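Local coordinates for cystalysin (Treponema denticola, PDB 1C7N), which belongs to the class I and II aminotransferase family and holds pyridoxal-5'-phosphate in a pocket of its large domain, at residues H83-Q88 against N249-N254; L168-P173 against T217-I222; K76-D81 against I283-C288. All coordinates share one frame; numbering follows the deposited sequence.

Contact 1: H83-Q88 against N249-N254. Unlike the reference sequence in segment 83-88: Gln-88 (reference Glu).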
ATOM      1  N   HIS A  83      23.495   0.053  12.818  1.00 19.89           N
ATOM      2  CA  HIS A  83      23.854   1.457  12.682  1.00 20.52           C
ATOM      3  C   HIS A  83      24.143   2.254  13.955  1.00 20.86           C
ATOM      4  O   HIS A  83      24.193   3.482  13.906  1.00 21.47           O
ATOM      5  CB  HIS A  83      22.770   2.174  11.869  1.00 20.47           C
ATOM      6  CG  HIS A  83      22.577   1.611  10.494  1.00 19.19           C
ATOM      7  ND1 HIS A  83      21.643   0.635  10.211  1.00 20.96           N
ATOM      8  CD2 HIS A  83      23.222   1.862   9.332  1.00 19.67           C
ATOM      9  CE1 HIS A  83      21.722   0.312   8.932  1.00 19.12           C
ATOM     10  NE2 HIS A  83      22.671   1.042   8.376  1.00 19.21           N
ATOM     11  N   GLN A  84      24.352   1.577  15.081  1.00 21.72           N
ATOM     12  CA  GLN A  84      24.633   2.277  16.344  1.00 22.54           C
ATOM     13  C   GLN A  84      23.596   3.378  16.521  1.00 22.10           C
ATOM     14  O   GLN A  84      23.912   4.474  16.984  1.00 21.35           O
ATOM     15  CB  GLN A  84      26.010   2.944  16.310  1.00 24.84           C
ATOM     16  CG  GLN A  84      27.148   2.081  15.838  1.00 29.25           C
ATOM     17  CD  GLN A  84      28.381   2.906  15.506  1.00 32.27           C
ATOM     18  OE1 GLN A  84      28.332   3.813  14.666  1.00 32.28           O
ATOM     19  NE2 GLN A  84      29.494   2.597  16.165  1.00 33.86           N
ATOM     20  N   TRP A  85      22.360   3.079  16.145  1.00 20.94           N
ATOM     21  CA  TRP A  85      21.284   4.050  16.218  1.00 19.46           C
ATOM     22  C   TRP A  85      20.239   3.628  17.238  1.00 20.31           C
ATOM     23  O   TRP A  85      19.600   2.586  17.093  1.00 19.80           O
ATOM     24  CB  TRP A  85      20.667   4.186  14.829  1.00 17.99           C
ATOM     25  CG  TRP A  85      19.634   5.245  14.693  1.00 17.52           C
ATOM     26  CD1 TRP A  85      19.478   6.357  15.474  1.00 16.47           C
ATOM     27  CD2 TRP A  85      18.644   5.331  13.667  1.00 15.83           C
ATOM     28  NE1 TRP A  85      18.447   7.129  14.992  1.00 16.09           N
ATOM     29  CE2 TRP A  85      17.920   6.522  13.881  1.00 16.49           C
ATOM     30  CE3 TRP A  85      18.299   4.515  12.580  1.00 15.48           C
ATOM     31  CZ2 TRP A  85      16.870   6.919  13.047  1.00 16.27           C
ATOM     32  CZ3 TRP A  85      17.257   4.911  11.750  1.00 14.18           C
ATOM     33  CH2 TRP A  85      16.557   6.101  11.988  1.00 15.70           C
ATOM     34  N   ASP A  86      20.066   4.455  18.266  1.00 20.97           N
ATOM     35  CA  ASP A  86      19.113   4.181  19.337  1.00 22.08           C
ATOM     36  C   ASP A  86      17.751   4.836  19.096  1.00 20.61           C
ATOM     37  O   ASP A  86      17.595   6.046  19.268  1.00 21.18           O
ATOM     38  CB  ASP A  86      19.691   4.672  20.669  1.00 24.30           C
ATOM     39  CG  ASP A  86      18.881   4.216  21.866  1.00 26.79           C
ATOM     40  OD1 ASP A  86      19.146   4.719  22.978  1.00 28.55           O
ATOM     41  OD2 ASP A  86      17.989   3.354  21.706  1.00 28.70           O
ATOM     42  N   ILE A  87      16.768   4.040  18.688  1.00 19.48           N
ATOM     43  CA  ILE A  87      15.427   4.566  18.458  1.00 18.68           C
ATOM     44  C   ILE A  87      14.469   3.844  19.393  1.00 18.99           C
ATOM     45  O   ILE A  87      14.853   2.887  20.061  1.00 19.23           O
ATOM     46  CB  ILE A  87      14.956   4.344  17.002  1.00 19.13           C
ATOM     47  CG1 ILE A  87      14.751   2.853  16.731  1.00 19.64           C
ATOM     48  CG2 ILE A  87      15.983   4.913  16.035  1.00 18.42           C
ATOM     49  CD1 ILE A  87      14.098   2.550  15.383  1.00 18.91           C
ATOM     50  N   GLN A  88      13.229   4.309  19.453  1.00 18.61           N
ATOM     51  CA  GLN A  88      12.237   3.659  20.298  1.00 19.13           C
ATOM     52  C   GLN A  88      11.173   3.056  19.395  1.00 18.53           C
ATOM     53  O   GLN A  88      11.024   3.463  18.246  1.00 18.05           O
ATOM     54  CB  GLN A  88      11.607   4.659  21.270  1.00 19.90           C
ATOM     55  CG  GLN A  88      12.587   5.245  22.279  1.00 21.89           C
ATOM     56  CD  GLN A  88      13.440   4.186  22.951  1.00 22.44           C
ATOM     57  OE1 GLN A  88      12.950   3.121  23.327  1.00 23.36           O
ATOM     58  NE2 GLN A  88      14.723   4.476  23.110  1.00 24.19           N
ATOM     59  N   ASN A 249       9.744   1.719   6.978  1.00 14.14           N
ATOM     60  CA  ASN A 249       9.832   2.094   8.380  1.00 13.84           C
ATOM     61  C   ASN A 249      10.314   3.534   8.480  1.00 14.94           C
ATOM     62  O   ASN A 249      11.521   3.804   8.472  1.00 13.94           O
ATOM     63  CB  ASN A 249      10.789   1.164   9.119  1.00 11.67           C
ATOM     64  CG  ASN A 249      10.246  -0.235   9.236  1.00 12.62           C
ATOM     65  OD1 ASN A 249       9.160  -0.447   9.790  1.00 12.85           O
ATOM     66  ND2 ASN A 249      10.989  -1.204   8.714  1.00  9.83           N
ATOM     67  N   ILE A 250       9.358   4.456   8.552  1.00 14.43           N
ATOM     68  CA  ILE A 250       9.667   5.875   8.643  1.00 15.79           C
ATOM     69  C   ILE A 250       9.856   6.192  10.116  1.00 15.67           C
ATOM     70  O   ILE A 250       8.941   5.998  10.923  1.00 15.49           O
ATOM     71  CB  ILE A 250       8.518   6.727   8.062  1.00 15.90           C
ATOM     72  CG1 ILE A 250       7.992   6.083   6.779  1.00 14.68           C
ATOM     73  CG2 ILE A 250       9.027   8.128   7.734  1.00 16.79           C
ATOM     74  CD1 ILE A 250       9.046   5.960   5.666  1.00 15.73           C
ATOM     75  N   ILE A 251      11.047   6.667  10.470  1.00 14.27           N
ATOM     76  CA  ILE A 251      11.357   6.970  11.865  1.00 13.94           C
ATOM     77  C   ILE A 251      11.220   8.450  12.191  1.00 14.14           C
ATOM     78  O   ILE A 251      11.886   9.300  11.588  1.00 12.88           O
ATOM     79  CB  ILE A 251      12.788   6.510  12.217  1.00 14.30           C
ATOM     80  CG1 ILE A 251      13.006   5.074  11.736  1.00 12.89           C
ATOM     81  CG2 ILE A 251      13.011   6.588  13.723  1.00 12.14           C
ATOM     82  CD1 ILE A 251      11.990   4.076  12.279  1.00 16.00           C
ATOM     83  N   ILE A 252      10.359   8.749  13.159  1.00 12.82           N
ATOM     84  CA  ILE A 252      10.103  10.126  13.583  1.00 12.57           C
ATOM     85  C   ILE A 252      10.075  10.217  15.108  1.00 14.02           C
ATOM     86  O   ILE A 252       9.131   9.757  15.752  1.00 14.03           O
ATOM     87  CB  ILE A 252       8.754  10.627  13.034  1.00 12.06           C
ATOM     88  CG1 ILE A 252       8.675  10.350  11.529  1.00 10.43           C
ATOM     89  CG2 ILE A 252       8.605  12.119  13.292  1.00  8.71           C
ATOM     90  CD1 ILE A 252       7.330  10.679  10.926  1.00 11.59           C
ATOM     91  N   LYS A 253      11.119  10.814  15.676  1.00 14.79           N
ATOM     92  CA  LYS A 253      11.242  10.975  17.126  1.00 15.44           C
ATOM     93  C   LYS A 253      10.225  11.928  17.758  1.00 16.38           C
ATOM     94  O   LYS A 253       9.617  11.608  18.781  1.00 16.55           O
ATOM     95  CB  LYS A 253      12.649  11.467  17.473  1.00 15.32           C
ATOM     96  CG  LYS A 253      12.843  11.818  18.941  1.00 14.70           C
ATOM     97  CD  LYS A 253      14.153  12.565  19.155  1.00 15.18           C
ATOM     98  CE  LYS A 253      14.431  12.778  20.633  1.00 15.89           C
ATOM     99  NZ  LYS A 253      15.577  13.703  20.872  1.00 15.85           N
ATOM    100  N   ASN A 254      10.054  13.103  17.157  1.00 17.32           N
ATOM    101  CA  ASN A 254       9.133  14.105  17.685  1.00 18.91           C
ATOM    102  C   ASN A 254       7.665  13.701  17.587  1.00 20.23           C
ATOM    103  O   ASN A 254       7.145  13.472  16.495  1.00 18.86           O
ATOM    104  CB  ASN A 254       9.344  15.440  16.976  1.00 19.90           C
ATOM    105  CG  ASN A 254       8.522  16.558  17.592  1.00 21.44           C
ATOM    106  OD1 ASN A 254       7.363  16.770  17.228  1.00 22.87           O
ATOM    107  ND2 ASN A 254       9.114  17.265  18.547  1.00 22.51           N
TER

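Contact 2: L168-P173 against T217-I222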
ATOM      1  N   LEU A 168      15.009  20.319   3.983  1.00 19.29           N
ATOM      2  CA  LEU A 168      16.092  19.766   3.190  1.00 18.48           C
ATOM      3  C   LEU A 168      15.808  18.283   2.963  1.00 17.91           C
ATOM      4  O   LEU A 168      15.801  17.494   3.909  1.00 18.40           O
ATOM      5  CB  LEU A 168      17.429  19.922   3.921  1.00 18.86           C
ATOM      6  CG  LEU A 168      18.607  19.153   3.309  1.00 18.63           C
ATOM      7  CD1 LEU A 168      18.811  19.597   1.866  1.00 18.79           C
ATOM      8  CD2 LEU A 168      19.869  19.396   4.129  1.00 18.10           C
ATOM      9  N   LEU A 169      15.552  17.917   1.711  1.00 17.48           N
ATOM     10  CA  LEU A 169      15.292  16.525   1.356  1.00 16.71           C
ATOM     11  C   LEU A 169      16.657  15.934   1.009  1.00 15.69           C
ATOM     12  O   LEU A 169      17.217  16.215  -0.047  1.00 16.56           O
ATOM     13  CB  LEU A 169      14.342  16.459   0.158  1.00 16.04           C
ATOM     14  CG  LEU A 169      13.833  15.088  -0.290  1.00 16.23           C
ATOM     15  CD1 LEU A 169      13.335  14.284   0.909  1.00 14.57           C
ATOM     16  CD2 LEU A 169      12.714  15.283  -1.310  1.00 15.37           C
ATOM     17  N   PHE A 170      17.168  15.103   1.910  1.00 14.89           N
ATOM     18  CA  PHE A 170      18.491  14.507   1.779  1.00 12.98           C
ATOM     19  C   PHE A 170      18.506  13.024   1.397  1.00 12.73           C
ATOM     20  O   PHE A 170      17.681  12.242   1.868  1.00 11.94           O
ATOM     21  CB  PHE A 170      19.221  14.704   3.111  1.00 13.87           C
ATOM     22  CG  PHE A 170      20.714  14.632   3.014  1.00 13.92           C
ATOM     23  CD1 PHE A 170      21.420  15.564   2.261  1.00 13.79           C
ATOM     24  CD2 PHE A 170      21.420  13.644   3.696  1.00 14.90           C
ATOM     25  CE1 PHE A 170      22.808  15.515   2.189  1.00 13.78           C
ATOM     26  CE2 PHE A 170      22.801  13.588   3.630  1.00 15.39           C
ATOM     27  CZ  PHE A 170      23.499  14.525   2.877  1.00 13.61           C
ATOM     28  N   CYS A 171      19.456  12.640   0.549  1.00 11.05           N
ATOM     29  CA  CYS A 171      19.582  11.241   0.129  1.00 12.41           C
ATOM     30  C   CYS A 171      20.918  10.714   0.659  1.00 12.58           C
ATOM     31  O   CYS A 171      21.982  11.238   0.308  1.00 12.02           O
ATOM     32  CB  CYS A 171      19.537  11.136  -1.400  1.00 12.19           C
ATOM     33  SG  CYS A 171      19.222   9.468  -2.052  1.00 12.83           S
ATOM     34  N   SER A 172      20.866   9.681   1.499  1.00 12.42           N
ATOM     35  CA  SER A 172      22.086   9.139   2.096  1.00 13.08           C
ATOM     36  C   SER A 172      22.007   7.652   2.455  1.00 12.86           C
ATOM     37  O   SER A 172      21.279   7.281   3.379  1.00 14.29           O
ATOM     38  CB  SER A 172      22.410   9.954   3.357  1.00 12.46           C
ATOM     39  OG  SER A 172      23.445   9.367   4.116  1.00 12.56           O
ATOM     40  N   PRO A 173      22.756   6.784   1.743  1.00 13.58           N
ATOM     41  CA  PRO A 173      23.668   7.075   0.629  1.00 12.32           C
ATOM     42  C   PRO A 173      22.943   7.825  -0.483  1.00 12.34           C
ATOM     43  O   PRO A 173      21.721   7.712  -0.621  1.00 10.98           O
ATOM     44  CB  PRO A 173      24.128   5.691   0.189  1.00 12.95           C
ATOM     45  CG  PRO A 173      24.117   4.921   1.479  1.00 14.75           C
ATOM     46  CD  PRO A 173      22.800   5.351   2.082  1.00 13.61           C
ATOM     47  N   THR A 217      26.529   6.738   8.391  1.00 15.54           N
ATOM     48  CA  THR A 217      26.171   7.380   9.646  1.00 14.98           C
ATOM     49  C   THR A 217      24.730   7.859   9.530  1.00 14.79           C
ATOM     50  O   THR A 217      24.422   8.700   8.686  1.00 14.73           O
ATOM     51  CB  THR A 217      27.060   8.610   9.926  1.00 15.08           C
ATOM     52  OG1 THR A 217      28.428   8.199  10.053  1.00 13.86           O
ATOM     53  CG2 THR A 217      26.613   9.303  11.209  1.00 15.39           C
ATOM     54  N   VAL A 218      23.844   7.310  10.353  1.00 15.32           N
ATOM     55  CA  VAL A 218      22.450   7.739  10.330  1.00 15.64           C
ATOM     56  C   VAL A 218      22.486   9.204  10.747  1.00 16.32           C
ATOM     57  O   VAL A 218      22.911   9.541  11.856  1.00 15.72           O
ATOM     58  CB  VAL A 218      21.589   6.928  11.323  1.00 16.71           C
ATOM     59  CG1 VAL A 218      20.205   7.532  11.422  1.00 17.34           C
ATOM     60  CG2 VAL A 218      21.496   5.482  10.861  1.00 15.37           C
ATOM     61  N   PHE A 219      22.049  10.073   9.845  1.00 16.09           N
ATOM     62  CA  PHE A 219      22.072  11.510  10.083  1.00 16.08           C
ATOM     63  C   PHE A 219      21.539  11.979  11.437  1.00 16.50           C
ATOM     64  O   PHE A 219      22.238  12.688  12.163  1.00 15.39           O
ATOM     65  CB  PHE A 219      21.329  12.225   8.954  1.00 15.92           C
ATOM     66  CG  PHE A 219      21.885  13.586   8.623  1.00 15.78           C
ATOM     67  CD1 PHE A 219      21.550  14.206   7.425  1.00 16.20           C
ATOM     68  CD2 PHE A 219      22.743  14.245   9.503  1.00 16.17           C
ATOM     69  CE1 PHE A 219      22.062  15.464   7.101  1.00 16.57           C
ATOM     70  CE2 PHE A 219      23.261  15.505   9.190  1.00 16.78           C
ATOM     71  CZ  PHE A 219      22.920  16.114   7.989  1.00 16.65           C
ATOM     72  N   GLN A 220      20.317  11.586  11.789  1.00 16.31           N
ATOM     73  CA  GLN A 220      19.736  12.027  13.056  1.00 16.34           C
ATOM     74  C   GLN A 220      20.343  11.386  14.300  1.00 17.26           C
ATOM     75  O   GLN A 220      19.941  11.697  15.421  1.00 17.33           O
ATOM     76  CB  GLN A 220      18.222  11.799  13.057  1.00 15.18           C
ATOM     77  CG  GLN A 220      17.794  10.343  13.115  1.00 13.33           C
ATOM     78  CD  GLN A 220      16.301  10.205  13.349  1.00 13.37           C
ATOM     79  OE1 GLN A 220      15.492  10.407  12.439  1.00 13.21           O
ATOM     80  NE2 GLN A 220      15.926   9.884  14.582  1.00 14.00           N
ATOM     81  N   SER A 221      21.316  10.502  14.114  1.00 17.75           N
ATOM     82  CA  SER A 221      21.955   9.839  15.249  1.00 18.47           C
ATOM     83  C   SER A 221      23.123  10.645  15.814  1.00 18.76           C
ATOM     84  O   SER A 221      23.659  10.309  16.868  1.00 19.66           O
ATOM     85  CB  SER A 221      22.470   8.460  14.831  1.00 18.65           C
ATOM     86  OG  SER A 221      23.654   8.578  14.060  1.00 17.78           O
ATOM     87  N   ILE A 222      23.519  11.708  15.117  1.00 18.00           N
ATOM     88  CA  ILE A 222      24.649  12.515  15.566  1.00 18.32           C
ATOM     89  C   ILE A 222      24.282  13.692  16.471  1.00 19.15           C
ATOM     90  O   ILE A 222      25.164  14.360  17.003  1.00 17.83           O
ATOM     91  CB  ILE A 222      25.452  13.067  14.363  1.00 17.18           C
ATOM     92  CG1 ILE A 222      24.621  14.101  13.608  1.00 17.56           C
ATOM     93  CG2 ILE A 222      25.847  11.924  13.432  1.00 15.83           C
ATOM     94  CD1 ILE A 222      25.392  14.852  12.542  1.00 17.57           C
TER
HETATM   95  O   HOH W   1      22.868   9.796   6.684  1.00 14.04           O

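Contact 3: K76-D81 against I283-C288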
ATOM      1  N   LYS A  76      13.913  -1.901  15.625  1.00 15.30           N
ATOM      2  CA  LYS A  76      14.708  -1.149  16.590  1.00 15.15           C
ATOM      3  C   LYS A  76      16.060  -1.843  16.778  1.00 15.03           C
ATOM      4  O   LYS A  76      17.106  -1.190  16.841  1.00 14.75           O
ATOM      5  CB  LYS A  76      13.953  -1.074  17.924  1.00 14.37           C
ATOM      6  CG  LYS A  76      14.742  -0.538  19.118  1.00 15.71           C
ATOM      7  CD  LYS A  76      13.837  -0.499  20.359  1.00 17.17           C
ATOM      8  CE  LYS A  76      14.623  -0.486  21.666  1.00 16.91           C
ATOM      9  NZ  LYS A  76      15.475   0.723  21.830  1.00 19.99           N
ATOM     10  N   LYS A  77      16.031  -3.169  16.856  1.00 15.03           N
ATOM     11  CA  LYS A  77      17.248  -3.952  17.033  1.00 15.06           C
ATOM     12  C   LYS A  77      18.162  -3.818  15.813  1.00 14.27           C
ATOM     13  O   LYS A  77      19.378  -3.733  15.949  1.00 15.14           O
ATOM     14  CB  LYS A  77      16.899  -5.426  17.269  1.00 16.22           C
ATOM     15  CG  LYS A  77      18.081  -6.282  17.706  1.00 18.25           C
ATOM     16  CD  LYS A  77      17.656  -7.708  18.017  1.00 18.81           C
ATOM     17  CE  LYS A  77      18.728  -8.455  18.800  1.00 21.17           C
ATOM     18  NZ  LYS A  77      20.040  -8.498  18.097  1.00 20.49           N
ATOM     19  N   TRP A  78      17.578  -3.800  14.621  1.00 12.71           N
ATOM     20  CA  TRP A  78      18.376  -3.653  13.405  1.00 13.10           C
ATOM     21  C   TRP A  78      19.101  -2.301  13.410  1.00 12.06           C
ATOM     22  O   TRP A  78      20.287  -2.222  13.100  1.00 11.91           O
ATOM     23  CB  TRP A  78      17.479  -3.780  12.165  1.00 12.67           C
ATOM     24  CG  TRP A  78      18.205  -3.657  10.841  1.00 12.68           C
ATOM     25  CD1 TRP A  78      18.329  -2.536  10.072  1.00 12.13           C
ATOM     26  CD2 TRP A  78      18.863  -4.709  10.125  1.00 12.93           C
ATOM     27  NE1 TRP A  78      19.020  -2.827   8.915  1.00 13.16           N
ATOM     28  CE2 TRP A  78      19.360  -4.152   8.923  1.00 12.05           C
ATOM     29  CE3 TRP A  78      19.082  -6.071  10.380  1.00 12.59           C
ATOM     30  CZ2 TRP A  78      20.057  -4.910   7.976  1.00 12.95           C
ATOM     31  CZ3 TRP A  78      19.776  -6.824   9.438  1.00 14.32           C
ATOM     32  CH2 TRP A  78      20.254  -6.241   8.251  1.00 14.22           C
ATOM     33  N   MET A  79      18.397  -1.238  13.780  1.00 12.54           N
ATOM     34  CA  MET A  79      19.020   0.082  13.814  1.00 13.57           C
ATOM     35  C   MET A  79      20.179   0.116  14.803  1.00 14.57           C
ATOM     36  O   MET A  79      21.196   0.760  14.548  1.00 12.54           O
ATOM     37  CB  MET A  79      18.007   1.160  14.192  1.00 11.45           C
ATOM     38  CG  MET A  79      16.832   1.265  13.240  1.00 14.71           C
ATOM     39  SD  MET A  79      17.319   1.228  11.494  1.00 14.38           S
ATOM     40  CE  MET A  79      15.735   0.820  10.753  1.00 15.41           C
ATOM     41  N   LYS A  80      20.023  -0.580  15.927  1.00 15.15           N
ATOM     42  CA  LYS A  80      21.067  -0.608  16.946  1.00 17.19           C
ATOM     43  C   LYS A  80      22.296  -1.383  16.502  1.00 18.03           C
ATOM     44  O   LYS A  80      23.388  -0.832  16.423  1.00 19.45           O
ATOM     45  CB  LYS A  80      20.543  -1.223  18.248  1.00 17.59           C
ATOM     46  CG  LYS A  80      21.625  -1.355  19.313  1.00 20.32           C
ATOM     47  CD  LYS A  80      21.134  -2.059  20.567  1.00 22.77           C
ATOM     48  CE  LYS A  80      22.278  -2.251  21.559  1.00 24.67           C
ATOM     49  NZ  LYS A  80      22.985  -0.964  21.825  1.00 25.83           N
ATOM     50  N   ASP A  81      22.110  -2.667  16.216  1.00 18.61           N
ATOM     51  CA  ASP A  81      23.209  -3.530  15.797  1.00 18.78           C
ATOM     52  C   ASP A  81      23.897  -3.107  14.499  1.00 19.25           C
ATOM     53  O   ASP A  81      25.118  -3.154  14.396  1.00 18.57           O
ATOM     54  CB  ASP A  81      22.713  -4.971  15.643  1.00 18.21           C
ATOM     55  CG  ASP A  81      22.052  -5.507  16.908  1.00 19.04           C
ATOM     56  OD1 ASP A  81      22.256  -4.923  17.991  1.00 18.57           O
ATOM     57  OD2 ASP A  81      21.337  -6.525  16.815  1.00 18.82           O
ATOM     58  N   ILE A 283      11.542 -11.133   8.860  1.00 11.96           N
ATOM     59  CA  ILE A 283      12.345 -12.277   8.437  1.00 11.37           C
ATOM     60  C   ILE A 283      13.710 -11.831   7.915  1.00 11.56           C
ATOM     61  O   ILE A 283      14.733 -12.436   8.240  1.00 10.71           O
ATOM     62  CB  ILE A 283      11.659 -13.074   7.317  1.00 11.53           C
ATOM     63  CG1 ILE A 283      10.351 -13.687   7.824  1.00 12.58           C
ATOM     64  CG2 ILE A 283      12.593 -14.174   6.820  1.00 12.00           C
ATOM     65  CD1 ILE A 283       9.518 -14.312   6.721  1.00 11.79           C
ATOM     66  N   CYS A 284      13.721 -10.780   7.097  1.00 11.52           N
ATOM     67  CA  CYS A 284      14.972 -10.276   6.525  1.00 12.15           C
ATOM     68  C   CYS A 284      15.980  -9.831   7.575  1.00 12.66           C
ATOM     69  O   CYS A 284      17.149 -10.223   7.534  1.00 12.76           O
ATOM     70  CB  CYS A 284      14.702  -9.106   5.571  1.00 12.51           C
ATOM     71  SG  CYS A 284      13.967  -9.571   3.974  1.00 15.30           S
ATOM     72  N   TYR A 285      15.528  -8.991   8.501  1.00 11.93           N
ATOM     73  CA  TYR A 285      16.392  -8.478   9.556  1.00 13.02           C
ATOM     74  C   TYR A 285      16.883  -9.583  10.486  1.00 14.01           C
ATOM     75  O   TYR A 285      18.027  -9.559  10.942  1.00 12.27           O
ATOM     76  CB  TYR A 285      15.645  -7.411  10.366  1.00 13.67           C
ATOM     77  CG  TYR A 285      15.503  -6.074   9.664  1.00 13.97           C
ATOM     78  CD1 TYR A 285      14.712  -5.059  10.209  1.00 13.58           C
ATOM     79  CD2 TYR A 285      16.202  -5.800   8.483  1.00 14.30           C
ATOM     80  CE1 TYR A 285      14.626  -3.806   9.600  1.00 13.42           C
ATOM     81  CE2 TYR A 285      16.120  -4.551   7.871  1.00 12.69           C
ATOM     82  CZ  TYR A 285      15.333  -3.560   8.436  1.00 14.07           C
ATOM     83  OH  TYR A 285      15.265  -2.317   7.846  1.00 13.85           O
ATOM     84  N   LYS A 286      16.021 -10.555  10.762  1.00 13.46           N
ATOM     85  CA  LYS A 286      16.391 -11.651  11.646  1.00 14.60           C
ATOM     86  C   LYS A 286      17.188 -12.789  11.015  1.00 16.07           C
ATOM     87  O   LYS A 286      18.057 -13.363  11.666  1.00 17.64           O
ATOM     88  CB  LYS A 286      15.144 -12.260  12.288  1.00 14.47           C
ATOM     89  CG  LYS A 286      14.485 -11.414  13.349  1.00 15.97           C
ATOM     90  CD  LYS A 286      13.328 -12.187  13.980  1.00 16.14           C
ATOM     91  CE  LYS A 286      12.745 -11.443  15.168  1.00 18.39           C
ATOM     92  NZ  LYS A 286      11.615 -12.205  15.773  1.00 19.37           N
ATOM     93  N   GLU A 287      16.911 -13.109   9.752  1.00 16.53           N
ATOM     94  CA  GLU A 287      17.559 -14.251   9.107  1.00 16.46           C
ATOM     95  C   GLU A 287      18.394 -14.058   7.848  1.00 16.14           C
ATOM     96  O   GLU A 287      19.172 -14.944   7.496  1.00 16.13           O
ATOM     97  CB  GLU A 287      16.495 -15.301   8.766  1.00 16.86           C
ATOM     98  CG  GLU A 287      15.568 -15.692   9.907  1.00 19.72           C
ATOM     99  CD  GLU A 287      14.495 -16.672   9.463  1.00 21.14           C
ATOM    100  OE1 GLU A 287      14.856 -17.769   8.984  1.00 22.97           O
ATOM    101  OE2 GLU A 287      13.290 -16.349   9.589  1.00 23.58           O
ATOM    102  N   CYS A 288      18.252 -12.931   7.166  1.00 15.37           N
ATOM    103  CA  CYS A 288      18.966 -12.757   5.912  1.00 15.16           C
ATOM    104  C   CYS A 288      20.284 -11.999   5.930  1.00 15.29           C
ATOM    105  O   CYS A 288      20.718 -11.489   4.901  1.00 14.86           O
ATOM    106  CB  CYS A 288      18.011 -12.140   4.897  1.00 15.31           C
ATOM    107  SG  CYS A 288      16.492 -13.119   4.731  1.00 12.61           S
TER

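Contact 1: H83-Q88 against N249-N254
Trp-85 and Ile-87 lie on an irregular run of chain, 83-88, that passes Ile-251 of strand 248-251. The backbones stay well apart. The closest pair of CA atoms, Ile-87 CA and Lys-253 CA, is 7.8 Å apart. Side chains therefore make the whole contact. Gln-84, with positive phi, breaks away from helix 69-83, and the chain then extends through Trp-85 and Ile-87, whose CB atoms both point toward the strand.

The far corner of the Trp-85 indole does the touching. Its CH2 lies 3.7 Å from CG1 of Ile-251, and its CZ2 lies 3.9 Å from CG2 of the same residue. The isoleucine branches meet the ring obliquely. Trp-85 CG is anti to the backbone N (chi1 -174°), which carries the indole from the loop to Ile-251.

Strand 248-251 belongs to the seven-stranded mixed sheet of the large domain in this aminotransferase fold. It runs between strands 92-95 and 230-234, antiparallel to both. The loop thus packs on the sheet near one of its outer strands.

Ile-87 meets Ile-251 more loosely, and the two side chains cross at about a right angle. Ile-87 CD1 is 4.1 Å from Ile-251 CD1. Ile-87 CG2 also sits 3.3 Å above the plane of the Trp-85 ring, over its centre. Met-79 of helix 69-83 packs against both Trp-85 and Ile-87.

Contact 2: L168-P173 against T217-I222
Phe-170 and Phe-219 meet ring to ring, and their planes are inclined at 56°. At this inclination the pair is neither a parallel stack nor T-shaped; the ring centroids are 5.4 Å apart. The closest atoms are Phe-170 CD2 and Phe-219 CD1, at 3.8 Å. Phe-219 CE1 stands over one face of the Phe-170 ring. Phe-170 CD2 in turn comes to the Phe-219 ring obliquely. The two side chains cross at about a right angle.

Phe-170 comes from strand 165-171, in the parallel part of the central sheet. With chi1 at -158° its ring swings out opposite the main-chain nitrogen, toward Phe-219. Phe-219 opens a short 3-10 segment in the loop after strand 199-203. Ile-189 of helix 183-195 touches both rings, and Trp-181 meets Phe-170.

That 3-10 turn is held by Ser-221. Its OG gives a hydrogen bond to Val-218 O at 2.5 Å, in the carbonyl plane and on a lone pair. Ser-221 N bonds the same oxygen at 2.9 Å, so two donors grip one carbonyl.

Next to the rings a water bridges the segments. It accepts from Ser-172 OG at 2.7 Å and donates to Thr-217 O at 2.8 Å. Cys-171, between Phe-170 and Ser-172, lines the pyridoxal-5'-phosphate pocket. The direct contact is thus apolar and buried, while the water satisfies a serine hydroxyl and a loop carbonyl beside it, at the strand end where Cys-171 touches pyridoxal-5'-phosphate.

Contact 3: K76-D81 against I283-C288
Trp-78 and Tyr-285 stack face to face between helix 69-83 and helix 275-287. Just before Trp-78 in the first helix, Lys-77 turns to its own helix. Its NZ forms a salt bridge with Asp-81 OD2 at 2.7 Å, on the syn lone pair of that oxygen.

Trp-78 carries the contact. A chi1 of -179° extends its side chain fully from the main-chain nitrogen and lays the indole over the tyrosine. The five-membered ring and the phenol ring are nearly parallel, with planes at 8° and centroids 3.6 Å apart. Trp-78 CD2 is 3.3 Å from Tyr-285 CD2, a tight fit. Trp-78 CB adds a CH-pi contact over the same phenol, 3.9 Å from the ring centroid. The benzo part of the indole extends back over the tyrosine backbone, where Trp-78 CZ3 lies 3.6 Å from Tyr-285 O. Trp-78 NE1 is hydrogen-bonded to Asp-208 OD1, which probably helps to hold the indole's rotation.

Met-79 adds a minor contact at the phenol oxygen: its CE is 4.3 Å from Tyr-285 OH.

Phe-240 of helix 237-240 touches both stacked rings. The arrangement is a buried interhelical aromatic stack, packed beside the short helix that begins with Ser-237 and Lys-238, residues of the pyridoxal-5'-phosphate pocket.

From the N terminus, helix 69-83 supplies the first half of contact 3 and runs straight into the first half of contact 1. The chain then builds strand 165-171, and contact 2 closes the shortest loop when 217-222 returns to it. Contact 1 closes next, at strand 248-251, and contact 3 last, tying helix 69-83 to helix 275-287. The loops nest without crossing: contact 2 within contact 1, and contact 1 within contact 3. Contacts 1 and 2 both reach the central sheet and touch through Trp-85, packed on Val-218 and Gln-220. Contacts 1 and 3 meet where Lys-76 NZ probably bonds Ile-87 O. Contacts 2 and 3 do not touch.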